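Gene 2 protein (Enterobacteria phage Sf6, PDB 5C12) is the large terminase subunit of a DNA-packaging motor, here its metal-dependent nuclease domain, which probably cuts viral DNA by a two-metal-ion mechanism. Local coordinates at residues A[28-33]-A[213-218]; A[178-183]-A[197-202]. The protein carries 1 engineered substitution. All blocks are in the same frame, centred on the assembly; numbering follows the deposited sequence.

How the interactions relate
Both contacts are largely buried, and each lies about 12 Å from the centre of the chain, so what separates them is chemistry more than depth. Interaction 1 joins two helices, 26-32 and 208-218, through apolar side chains and one aromatic face, without a hydrogen bond across it. Interaction 2 sets the long helix 168-189 against the segment leading into edge strand 200-201; there side chains of the helix bond the backbone of the incoming segment directly. Its Asp197 end reaches the surface. The two meet where Ala32 O lies 2.9 Å from Phe201 N, a probable hydrogen bond, and where Trp28 packs on Tyr181.

Interaction 1 of 2, residues A[28-33]-A[213-218]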
# COMPACT_ATOMS: atom_id res chain seq x y z
N TRP A 28 6.12 8.22 -12.89
CA TRP A 28 6.56 6.92 -12.42
C TRP A 28 5.41 5.91 -12.51
O TRP A 28 5.60 4.75 -12.84
CB TRP A 28 7.02 6.95 -10.96
CG TRP A 28 8.09 7.97 -10.61
CD1 TRP A 28 8.87 8.70 -11.46
CD2 TRP A 28 8.48 8.34 -9.29
NE1 TRP A 28 9.71 9.52 -10.75
CE2 TRP A 28 9.49 9.32 -9.41
CE3 TRP A 28 8.07 7.95 -8.01
CZ2 TRP A 28 10.11 9.90 -8.30
CZ3 TRP A 28 8.66 8.54 -6.91
CH2 TRP A 28 9.67 9.51 -7.07
N LEU A 29 4.21 6.37 -12.18
CA LEU A 29 3.03 5.51 -12.21
C LEU A 29 2.69 5.08 -13.64
O LEU A 29 2.35 3.92 -13.89
CB LEU A 29 1.83 6.22 -11.56
CG LEU A 29 2.03 6.59 -10.09
CD1 LEU A 29 0.91 7.51 -9.63
CD2 LEU A 29 2.10 5.34 -9.22
N GLU A 30 2.80 6.01 -14.57
CA GLU A 30 2.58 5.68 -15.97
C GLU A 30 3.63 4.66 -16.45
O GLU A 30 3.29 3.69 -17.12
CB GLU A 30 2.64 6.93 -16.83
CG GLU A 30 1.59 8.00 -16.53
CD GLU A 30 0.17 7.51 -16.74
OE1 GLU A 30 -0.03 6.53 -17.50
OE2 GLU A 30 -0.74 8.10 -16.13
N ALA A 31 4.90 4.88 -16.10
CA ALA A 31 5.97 3.93 -16.46
C ALA A 31 5.71 2.55 -15.85
O ALA A 31 5.92 1.51 -16.49
CB ALA A 31 7.32 4.45 -16.02
N ALA A 32 5.25 2.54 -14.61
CA ALA A 32 5.02 1.30 -13.89
C ALA A 32 3.82 0.53 -14.38
O ALA A 32 3.66 -0.65 -14.06
CB ALA A 32 4.86 1.58 -12.41
N THR A 33 2.94 1.18 -15.13
CA THR A 33 1.79 0.51 -15.72
C THR A 33 2.30 -0.50 -16.74
O THR A 33 3.01 -0.14 -17.68
CB THR A 33 0.83 1.52 -16.36
OG1 THR A 33 0.39 2.44 -15.34
CG2 THR A 33 -0.37 0.81 -16.96
N LYS A 213 -8.03 5.96 -10.48
CA LYS A 213 -8.40 6.45 -9.15
C LYS A 213 -7.25 6.31 -8.17
O LYS A 213 -6.96 7.22 -7.38
CB LYS A 213 -9.63 5.70 -8.59
CG LYS A 213 -10.92 5.95 -9.33
CD LYS A 213 -12.08 5.51 -8.45
CE LYS A 213 -13.41 5.73 -9.10
NZ LYS A 213 -14.48 5.71 -8.06
N LEU A 214 -6.57 5.16 -8.23
CA LEU A 214 -5.40 4.92 -7.39
C LEU A 214 -4.33 5.98 -7.66
O LEU A 214 -3.77 6.57 -6.74
CB LEU A 214 -4.83 3.54 -7.64
CG LEU A 214 -3.46 3.29 -7.00
CD1 LEU A 214 -3.59 3.15 -5.50
CD2 LEU A 214 -2.75 2.07 -7.62
N PHE A 215 -4.04 6.21 -8.94
CA PHE A 215 -2.99 7.14 -9.29
C PHE A 215 -3.29 8.55 -8.79
O PHE A 215 -2.38 9.26 -8.34
CB PHE A 215 -2.78 7.16 -10.80
CG PHE A 215 -2.11 5.92 -11.35
CD1 PHE A 215 -1.78 4.85 -10.55
CD2 PHE A 215 -1.80 5.85 -12.70
CE1 PHE A 215 -1.15 3.73 -11.09
CE2 PHE A 215 -1.17 4.74 -13.23
CZ PHE A 215 -0.84 3.69 -12.43
N ALA A 216 -4.54 8.96 -8.89
CA ALA A 216 -4.95 10.28 -8.44
C ALA A 216 -4.80 10.44 -6.94
O ALA A 216 -4.66 11.56 -6.45
CB ALA A 216 -6.38 10.56 -8.85
N GLU A 217 -4.89 9.33 -6.20
CA GLU A 217 -4.65 9.36 -4.77
C GLU A 217 -3.17 9.35 -4.46
O GLU A 217 -2.70 10.12 -3.63
CB GLU A 217 -5.35 8.18 -4.07
CG GLU A 217 -6.87 8.28 -4.06
CD GLU A 217 -7.55 7.18 -3.22
OE1 GLU A 217 -6.83 6.36 -2.61
OE2 GLU A 217 -8.80 7.17 -3.20
N LEU A 218 -2.41 8.51 -5.16
CA LEU A 218 -0.99 8.36 -4.88
C LEU A 218 -0.20 9.67 -5.06
O LEU A 218 0.77 9.92 -4.33
CB LEU A 218 -0.37 7.26 -5.75
CG LEU A 218 -0.66 5.81 -5.36
CD1 LEU A 218 -0.10 4.86 -6.39
CD2 LEU A 218 -0.05 5.48 -4.00
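With chi1 at -72°, Phe215 holds CG anti to its own carbonyl carbon and swings its ring under Leu29 CB, which lies 3.6 Å from the ring centroid and only 6° off the normal, a CH-pi contact almost exactly on the ring axis. The same choice of chi1 in Leu29 directs its CG and both methyls along the ring, and the two side chains run antiparallel alongside each other. The branches of Leu29 then divide the work: CD1 lies 3.8 Å from Phe215 CG, near the root of the ring, while CD2 reaches on to Leu218 CD1 at 3.6 Å.

This is helix-helix packing in which the axes of the short segments 28-32 and 213-218 run roughly antiparallel at 148° and come no closer than 11.2 Å, a gap bridged by side chains. It belongs to the core of an RNase H-like nuclease domain, the fold of terminase nucleases. Leu218 also touches Ala251 of helix 249-256, which carries the magnesium ligand Asp252.

Two oxygens lie along the ring's edge. Thr33 OG1 sits in the ring plane, 3.4 Å from Phe215 CZ and close to CE2 as well, and donates to Leu29 O at 2.9 Å. Farther off, Glu30 OE2 lies near CD2 and is paired with Arg26, while Phe201 meets Phe215 edge-to-face.

Interaction 2 of 2, residues A[178-183]-A[197-202]; sequences DRLYLT and DMLSFD
Thr183 and Arg179, one turn apart on the same helix, take hold of the two sides of a single peptide link, that between Met198 and Leu199. Leu199 N donates to Thr183 OG1 at 3.0 Å, and Arg179 NH1 donates to Met198 O at 2.9 Å. The two bonds are about equally straight. In the second, the carbonyl oxygen lies in the guanidinium plane, and NH1 approaches it nearly along the C=O axis. An arginine chain extended from CG to NE gives it the reach, passing alongside the backbone so that Arg179 CD lies 3.4 Å from the same oxygen.

The tight part of the contact centres on Thr183. Its chi1 of -54° turns OG1 back over the helix toward Arg179 O, to which it donates at 2.7 Å; Thr183 N reaches that oxygen from the opposite face of the carbonyl plane. The hydroxyl thus gives one bond inside the helix and receives one from the incoming segment, with its orientation set by both. Met198 CB presses to 3.1 Å from Thr183 OG1, and Arg179 CA makes a CA-H...O contact of 3.3 Å with Asp197 O.

The solvent side is held by less: one methyl of Leu182, CD2, rests 3.6 Å from CB of the exposed Asp197, the two side chains pointing the same way, and no hydrogen bond joins them. At the inner end, Leu180 CD2 meets Phe201 CE2 at 3.7 Å, the side chains crossing at about a right angle. Helix 168-189 thus flanks the approach to strand 200-201, which joins the edge of the central sheet parallel to strand 70-77. Leu180 and Phe201 both pack against Leu29 and Ala32 of helix 26-32, and Met198 extends to Leu39 of helix 35-39.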
# COMPACT_ATOMS: atom_id res chain seq x y z
N ASP A 178 10.02 4.13 -3.61
CA ASP A 178 11.29 3.61 -4.09
C ASP A 178 11.09 2.55 -5.18
O ASP A 178 11.78 2.59 -6.21
CB ASP A 178 12.12 3.03 -2.94
CG ASP A 178 12.66 4.07 -2.00
OD1 ASP A 178 12.54 5.27 -2.25
OD2 ASP A 178 13.24 3.64 -0.96
N ARG A 179 10.15 1.63 -4.98
CA ARG A 179 9.86 0.64 -6.02
C ARG A 179 9.44 1.33 -7.31
O ARG A 179 9.90 0.97 -8.40
CB ARG A 179 8.74 -0.31 -5.61
CG ARG A 179 9.14 -1.35 -4.59
CD ARG A 179 7.91 -2.24 -4.40
NE ARG A 179 8.09 -3.25 -3.38
CZ ARG A 179 8.29 -4.54 -3.61
NH1 ARG A 179 8.33 -5.07 -4.83
NH2 ARG A 179 8.41 -5.34 -2.57
N LEU A 180 8.56 2.30 -7.19
CA LEU A 180 8.06 3.00 -8.38
C LEU A 180 9.15 3.77 -9.12
O LEU A 180 9.24 3.72 -10.35
CB LEU A 180 6.93 3.94 -8.00
CG LEU A 180 5.69 3.20 -7.53
CD1 LEU A 180 4.71 4.18 -6.87
CD2 LEU A 180 5.00 2.44 -8.69
N TYR A 181 10.00 4.46 -8.38
CA TYR A 181 11.09 5.21 -9.00
C TYR A 181 12.07 4.29 -9.71
O TYR A 181 12.48 4.55 -10.83
CB TYR A 181 11.84 6.04 -7.96
CG TYR A 181 13.03 6.77 -8.51
CD1 TYR A 181 12.86 7.84 -9.34
CD2 TYR A 181 14.31 6.36 -8.21
CE1 TYR A 181 13.95 8.52 -9.85
CE2 TYR A 181 15.41 7.02 -8.72
CZ TYR A 181 15.21 8.09 -9.53
OH TYR A 181 16.29 8.78 -10.06
N LEU A 182 12.45 3.19 -9.07
CA LEU A 182 13.35 2.24 -9.70
C LEU A 182 12.71 1.67 -10.99
O LEU A 182 13.38 1.45 -12.01
CB LEU A 182 13.72 1.13 -8.72
CG LEU A 182 15.03 0.40 -8.89
CD1 LEU A 182 16.20 1.37 -8.73
CD2 LEU A 182 15.09 -0.73 -7.85
N THR A 183 11.40 1.45 -10.96
CA THR A 183 10.66 0.95 -12.12
C THR A 183 10.68 1.97 -13.24
O THR A 183 10.94 1.64 -14.39
CB THR A 183 9.22 0.59 -11.76
OG1 THR A 183 9.23 -0.32 -10.66
CG2 THR A 183 8.55 -0.10 -12.88
N ASP A 197 12.62 -5.54 -6.69
CA ASP A 197 12.70 -4.20 -6.15
C ASP A 197 11.80 -3.20 -6.92
O ASP A 197 11.79 -2.02 -6.61
CB ASP A 197 14.15 -3.73 -6.20
CG ASP A 197 15.09 -4.60 -5.38
OD1 ASP A 197 14.62 -5.08 -4.33
OD2 ASP A 197 16.27 -4.77 -5.78
N MET A 198 11.07 -3.69 -7.90
CA MET A 198 10.20 -2.84 -8.73
C MET A 198 8.73 -3.03 -8.34
O MET A 198 8.42 -3.79 -7.41
CB MET A 198 10.40 -3.18 -10.20
CG MET A 198 11.75 -2.71 -10.72
SD MET A 198 11.96 -2.67 -12.51
CE MET A 198 12.27 -4.38 -12.89
N LEU A 199 7.82 -2.36 -9.05
CA LEU A 199 6.40 -2.57 -8.87
C LEU A 199 5.73 -2.29 -10.21
O LEU A 199 5.98 -1.24 -10.81
CB LEU A 199 5.82 -1.66 -7.79
CG LEU A 199 4.43 -2.15 -7.35
CD1 LEU A 199 4.52 -3.46 -6.58
CD2 LEU A 199 3.75 -1.06 -6.52
N SER A 200 4.98 -3.26 -10.70
CA SER A 200 4.21 -3.14 -11.93
C SER A 200 2.73 -3.14 -11.63
O SER A 200 2.25 -3.90 -10.79
CB SER A 200 4.55 -4.30 -12.86
OG SER A 200 3.85 -4.18 -14.09
N PHE A 201 1.97 -2.30 -12.34
CA PHE A 201 0.53 -2.39 -12.29
C PHE A 201 -0.02 -3.19 -13.47
O PHE A 201 0.15 -2.83 -14.61
CB PHE A 201 -0.11 -1.00 -12.26
CG PHE A 201 0.33 -0.17 -11.09
CD1 PHE A 201 -0.21 -0.39 -9.84
CD2 PHE A 201 1.29 0.81 -11.25
CE1 PHE A 201 0.23 0.35 -8.75
CE2 PHE A 201 1.73 1.54 -10.17
CZ PHE A 201 1.19 1.32 -8.92
N ASP A 202 -0.66 -4.31 -13.20
CA ASP A 202 -1.28 -5.10 -14.26
C ASP A 202 -2.58 -4.41 -14.68
O ASP A 202 -3.63 -4.62 -14.07
CB ASP A 202 -1.51 -6.52 -13.78
CG ASP A 202 -1.97 -7.45 -14.89
OD1 ASP A 202 -2.60 -6.98 -15.86
OD2 ASP A 202 -1.72 -8.66 -14.76